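Long-range contact in histone-lysine N-methyltransferase, H3 lysine-9 specific SUVH4 (Arabidopsis thaliana, PDB 4QEO), which methylates histone H3 at its ninth residue, a lysine, a mark of transcriptional repression, and binds methylated DNA in CpG, CpNpG and CpNpN contexts: residues S113-D118 against G138-I143. Residues are numbered along the deposited sequence; the frame is centred on the assembly and turned at random.
With nucleotides of chain B.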
ATOM      1  N   SER A 113      -3.931  17.002  13.633  1.00 19.60           N
ATOM      2  CA  SER A 113      -4.868  16.785  12.540  1.00 23.89           C
ATOM      3  C   SER A 113      -5.678  18.034  12.313  1.00 25.22           C
ATOM      4  O   SER A 113      -6.673  18.003  11.602  1.00 25.41           O
ATOM      5  CB  SER A 113      -5.789  15.613  12.863  1.00 26.87           C
ATOM      6  OG  SER A 113      -5.051  14.408  12.763  1.00 34.18           O
ATOM      7  N   GLY A 114      -5.245  19.126  12.932  1.00 25.66           N
ATOM      8  CA  GLY A 114      -5.865  20.424  12.714  1.00 30.77           C
ATOM      9  C   GLY A 114      -7.252  20.533  13.324  1.00 31.17           C
ATOM     10  O   GLY A 114      -8.089  21.294  12.850  1.00 32.98           O
ATOM     11  N   GLN A 115      -7.501  19.773  14.383  1.00 28.70           N
ATOM     12  CA  GLN A 115      -8.831  19.754  14.991  1.00 28.46           C
ATOM     13  C   GLN A 115      -8.985  20.724  16.163  1.00 25.33           C
ATOM     14  O   GLN A 115     -10.100  21.050  16.568  1.00 26.45           O
ATOM     15  CB  GLN A 115      -9.141  18.338  15.443  1.00 29.41           C
ATOM     16  CG  GLN A 115      -8.928  17.338  14.329  1.00 30.29           C
ATOM     17  CD  GLN A 115     -10.007  17.473  13.292  1.00 32.35           C
ATOM     18  OE1 GLN A 115     -11.180  17.476  13.628  1.00 37.80           O
ATOM     19  NE2 GLN A 115      -9.622  17.629  12.036  1.00 35.89           N
ATOM     20  N   TYR A 116      -7.871  21.171  16.728  1.00 21.49           N
ATOM     21  CA  TYR A 116      -7.932  22.109  17.857  1.00 21.95           C
ATOM     22  C   TYR A 116      -7.606  23.507  17.357  1.00 24.75           C
ATOM     23  O   TYR A 116      -6.567  23.719  16.754  1.00 26.40           O
ATOM     24  CB  TYR A 116      -6.936  21.689  18.946  1.00 20.38           C
ATOM     25  CG  TYR A 116      -7.464  20.650  19.929  1.00 22.65           C
ATOM     26  CD1 TYR A 116      -7.858  19.361  19.498  1.00 21.25           C
ATOM     27  CD2 TYR A 116      -7.567  20.948  21.281  1.00 24.57           C
ATOM     28  CE1 TYR A 116      -8.335  18.412  20.404  1.00 20.79           C
ATOM     29  CE2 TYR A 116      -8.037  20.008  22.194  1.00 26.87           C
ATOM     30  CZ  TYR A 116      -8.409  18.745  21.754  1.00 22.71           C
ATOM     31  OH  TYR A 116      -8.869  17.838  22.680  1.00 26.88           O
ATOM     32  N   GLU A 117      -8.495  24.458  17.615  1.00 25.72           N
ATOM     33  CA  GLU A 117      -8.367  25.805  17.074  1.00 30.30           C
ATOM     34  C   GLU A 117      -7.079  26.508  17.548  1.00 32.70           C
ATOM     35  O   GLU A 117      -6.571  27.399  16.872  1.00 28.50           O
ATOM     36  CB  GLU A 117      -9.617  26.621  17.425  1.00 29.19           C
ATOM     37  CG  GLU A 117      -9.873  26.674  18.936  1.00 32.79           C
ATOM     38  CD  GLU A 117     -11.290  27.055  19.315  1.00 37.82           C
ATOM     39  OE1 GLU A 117     -12.089  27.402  18.413  1.00 41.49           O
ATOM     40  OE2 GLU A 117     -11.603  27.026  20.527  1.00 38.33           O
ATOM     41  N   ASP A 118      -6.521  26.087  18.683  1.00 25.07           N
ATOM     42  CA  ASP A 118      -5.295  26.715  19.174  1.00 22.87           C
ATOM     43  C   ASP A 118      -3.985  26.086  18.657  1.00 22.07           C
ATOM     44  O   ASP A 118      -2.912  26.588  18.964  1.00 24.45           O
ATOM     45  CB  ASP A 118      -5.295  26.785  20.712  1.00 23.68           C
ATOM     46  CG  ASP A 118      -6.511  27.530  21.259  1.00 28.22           C
ATOM     47  OD1 ASP A 118      -6.518  28.770  21.162  1.00 29.27           O
ATOM     48  OD2 ASP A 118      -7.464  26.886  21.763  1.00 28.20           O
ATOM     49  N   GLY A 138     -19.703  19.147  15.916  1.00 55.10           N
ATOM     50  CA  GLY A 138     -20.189  20.506  15.763  1.00 55.75           C
ATOM     51  C   GLY A 138     -19.112  21.475  15.313  1.00 53.68           C
ATOM     52  O   GLY A 138     -18.376  21.203  14.362  1.00 54.21           O
ATOM     53  N   ASN A 139     -19.010  22.605  16.007  1.00 52.58           N
ATOM     54  CA  ASN A 139     -18.020  23.622  15.655  1.00 51.70           C
ATOM     55  C   ASN A 139     -16.581  23.183  15.913  1.00 43.58           C
ATOM     56  O   ASN A 139     -15.644  23.787  15.392  1.00 43.75           O
ATOM     57  CB  ASN A 139     -18.319  24.968  16.344  1.00 55.69           C
ATOM     58  CG  ASN A 139     -18.509  24.845  17.861  1.00 53.57           C
ATOM     59  OD1 ASN A 139     -17.825  24.071  18.545  1.00 43.24           O
ATOM     60  ND2 ASN A 139     -19.443  25.631  18.393  1.00 57.23           N
ATOM     61  N   LYS A 140     -16.430  22.125  16.714  1.00 33.79           N
ATOM     62  CA  LYS A 140     -15.129  21.594  17.120  1.00 34.49           C
ATOM     63  C   LYS A 140     -14.278  22.597  17.883  1.00 29.29           C
ATOM     64  O   LYS A 140     -13.054  22.581  17.788  1.00 34.83           O
ATOM     65  CB  LYS A 140     -14.350  21.048  15.923  1.00 44.82           C
ATOM     66  CG  LYS A 140     -14.986  19.821  15.277  1.00 49.87           C
ATOM     67  CD  LYS A 140     -14.097  19.316  14.157  1.00 50.16           C
ATOM     68  CE  LYS A 140     -14.717  18.155  13.398  1.00 52.52           C
ATOM     69  NZ  LYS A 140     -13.782  17.695  12.324  1.00 49.58           N
ATOM     70  N   ARG A 141     -14.926  23.455  18.660  1.00 31.57           N
ATOM     71  CA  ARG A 141     -14.202  24.451  19.454  1.00 34.37           C
ATOM     72  C   ARG A 141     -14.055  24.025  20.901  1.00 36.31           C
ATOM     73  O   ARG A 141     -14.665  23.039  21.337  1.00 32.55           O
ATOM     74  CB  ARG A 141     -14.943  25.775  19.391  1.00 35.77           C
ATOM     75  CG  ARG A 141     -15.211  26.185  17.981  1.00 40.85           C
ATOM     76  CD  ARG A 141     -15.602  27.622  17.928  1.00 49.67           C
ATOM     77  NE  ARG A 141     -15.495  28.143  16.575  1.00 59.74           N
ATOM     78  CZ  ARG A 141     -15.625  29.427  16.270  1.00 69.02           C
ATOM     79  NH1 ARG A 141     -15.519  29.825  15.009  1.00 72.27           N
ATOM     80  NH2 ARG A 141     -15.861  30.312  17.234  1.00 68.44           N
ATOM     81  N   GLN A 142     -13.238  24.768  21.642  1.00 33.80           N
ATOM     82  CA  GLN A 142     -13.116  24.568  23.084  1.00 31.18           C
ATOM     83  C   GLN A 142     -14.422  24.968  23.749  1.00 30.13           C
ATOM     84  O   GLN A 142     -14.990  25.998  23.414  1.00 29.64           O
ATOM     85  CB  GLN A 142     -11.959  25.404  23.651  1.00 27.39           C
ATOM     86  CG  GLN A 142     -10.574  24.998  23.075  1.00 23.23           C
ATOM     87  CD  GLN A 142     -10.391  23.479  23.046  1.00 29.90           C
ATOM     88  OE1 GLN A 142     -10.410  22.857  21.975  1.00 30.68           O
ATOM     89  NE2 GLN A 142     -10.233  22.880  24.215  1.00 27.20           N
ATOM     90  N   ILE A 143     -14.889  24.166  24.701  1.00 28.36           N
ATOM     91  CA  ILE A 143     -16.155  24.461  25.370  1.00 30.52           C
ATOM     92  C   ILE A 143     -16.046  24.420  26.887  1.00 30.63           C
ATOM     93  O   ILE A 143     -17.022  24.671  27.581  1.00 32.49           O
ATOM     94  CB  ILE A 143     -17.244  23.465  24.942  1.00 33.22           C
ATOM     95  CG1 ILE A 143     -16.732  22.041  25.125  1.00 30.07           C
ATOM     96  CG2 ILE A 143     -17.621  23.685  23.490  1.00 34.03           C
ATOM     97  CD1 ILE A 143     -17.763  20.997  24.713  1.00 41.73           C
TER
ATOM     98  N1  5CM B   7      -6.061  16.633  17.815  1.00 22.44           N
ATOM     99  C2  5CM B   7      -5.487  17.755  17.204  1.00 26.54           C
ATOM    100  N3  5CM B   7      -4.766  18.645  17.886  1.00 26.15           N
ATOM    101  C4  5CM B   7      -4.564  18.507  19.168  1.00 27.89           C
ATOM    102  C5  5CM B   7      -5.157  17.348  19.828  1.00 25.49           C
ATOM    103  C5A 5CM B   7      -4.956  17.174  21.285  1.00 21.60           C
ATOM    104  C6  5CM B   7      -5.909  16.462  19.103  1.00 21.25           C
ATOM    105  O2  5CM B   7      -5.604  17.939  16.028  1.00 21.94           O
ATOM    106  N4  5CM B   7      -3.866  19.361  19.863  1.00 25.44           N
ATOM    107  C1' 5CM B   7      -6.901  15.751  17.037  1.00 20.93           C
ATOM    108  C2' 5CM B   7      -6.762  14.242  17.125  1.00 21.11           C
ATOM    109  C3' 5CM B   7      -8.163  13.809  16.765  1.00 26.18           C
ATOM    110  C4' 5CM B   7      -9.003  14.830  17.505  1.00 25.94           C
ATOM    111  O4' 5CM B   7      -8.217  15.997  17.488  1.00 25.28           O
ATOM    112  O3' 5CM B   7      -8.425  13.978  15.382  1.00 22.91           O
ATOM    113  C5' 5CM B   7      -9.455  14.434  18.914  1.00 27.70           C
ATOM    114  O5' 5CM B   7      -8.449  14.051  19.815  1.00 28.49           O
ATOM    115  P   5CM B   7      -8.569  14.228  21.359  1.00 25.89           P
ATOM    116  OP1 5CM B   7      -7.270  14.037  21.911  1.00 25.32           O
ATOM    117  OP2 5CM B   7      -9.319  15.395  21.654  1.00 24.35           O
ATOM    118  P    DA B   8      -7.995  12.995  14.283  1.00 30.27           P
ATOM    119  OP1  DA B   8      -6.581  12.791  14.250  1.00 27.90           O
ATOM    120  OP2  DA B   8      -8.664  13.395  13.098  1.00 26.72           O
ATOM    121  O5'  DA B   8      -8.525  11.573  14.716  1.00 27.64           O
ATOM    122  C5'  DA B   8      -9.897  11.254  14.588  1.00 29.45           C
ATOM    123  C4'  DA B   8     -10.057   9.914  13.922  1.00 29.76           C
ATOM    124  O4'  DA B   8     -11.326   9.367  14.291  1.00 27.78           O
ATOM    125  C3'  DA B   8     -10.093   9.989  12.406  1.00 29.16           C
ATOM    126  O3'  DA B   8      -9.659   8.745  11.860  1.00 27.53           O
ATOM    127  C2'  DA B   8     -11.543  10.337  12.140  1.00 28.73           C
ATOM    128  C1'  DA B   8     -12.292   9.735  13.328  1.00 29.59           C
ATOM    129  N9   DA B   8     -13.265  10.595  13.990  1.00 34.14           N
ATOM    130  C8   DA B   8     -13.232  11.948  14.187  1.00 34.64           C
ATOM    131  N7   DA B   8     -14.247  12.407  14.873  1.00 35.23           N
ATOM    132  C5   DA B   8     -14.991  11.275  15.161  1.00 33.99           C
ATOM    133  C6   DA B   8     -16.191  11.086  15.867  1.00 36.81           C
ATOM    134  N6   DA B   8     -16.874  12.071  16.443  1.00 36.21           N
ATOM    135  N1   DA B   8     -16.660   9.829  15.975  1.00 40.97           N
ATOM    136  C2   DA B   8     -15.978   8.840  15.396  1.00 40.92           C
ATOM    137  N3   DA B   8     -14.838   8.889  14.717  1.00 37.76           N
ATOM    138  C4   DA B   8     -14.393  10.152  14.631  1.00 34.68           C
TER
HETATM  139  O   HOH W   1     -10.741  23.564  19.382  1.00 27.90           O
HETATM  140  O   HOH W   2      -7.881  24.579  20.766  1.00 23.30           O
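Glu117 reaches across to the backbone of Gln142, whose N-H points almost straight at Glu117 OE2 (N to OE2 3.0 Å, 173° at the hydrogen) but arrives from above the carboxylate plane. Ser200 OG is a second partner of OE2. The other oxygen, OE1, lies against the aliphatic CB and CG of Arg141; its salt bridge to the guanidinium is long, OE1 to NE 3.9 Å, and well out of the guanidinium plane, so only charge acts there. Glu117 has CG set between backbone N and carbonyl carbon (chi1 57°) and is extended beyond it, which carries its carboxylate to the 138-143 loop. At the other end Lys140, extended beyond CG, brings NZ to Gln115 OE1 at 2.9 Å, in the carbonyl plane on a lone pair, while Gln115 NE2 holds Ser113 O. Between them the Gln142 side chain crosses Tyr116 at about a right angle, amide and ring planes 29° apart, with OE1 3.5 Å from CD2; its NE2 bonds Gly132 O. These loops belong to the SRA domain, the methyl-cytosine-binding module of the SUVH proteins, and 113-118 follows strand 106-112 into the base pocket. There Tyr116 lays one ring face over the 5-methylcytosine of chain B, CD1 to C5 3.4 Å, and its OH bonds the nucleotide's OP2 at 2.7 Å; His134 stacks with the same tyrosine. With an alanine in place of Tyr116, the methylated base is likely to lose the ring lying over this face, and OP2 its hydroxyl partner. Backbone N-H groups of Ser113 and Gln115 both grip O2 of the base, and Ser113 OG bonds the phosphate of the next chain B nucleotide, a 2'-deoxyadenosine. Behind the ring, one water accepts from Glu117 N and bonds Gln142 OE1 at 2.7 Å, bridging the loops; Asp118 OD1 is held by Val199 N.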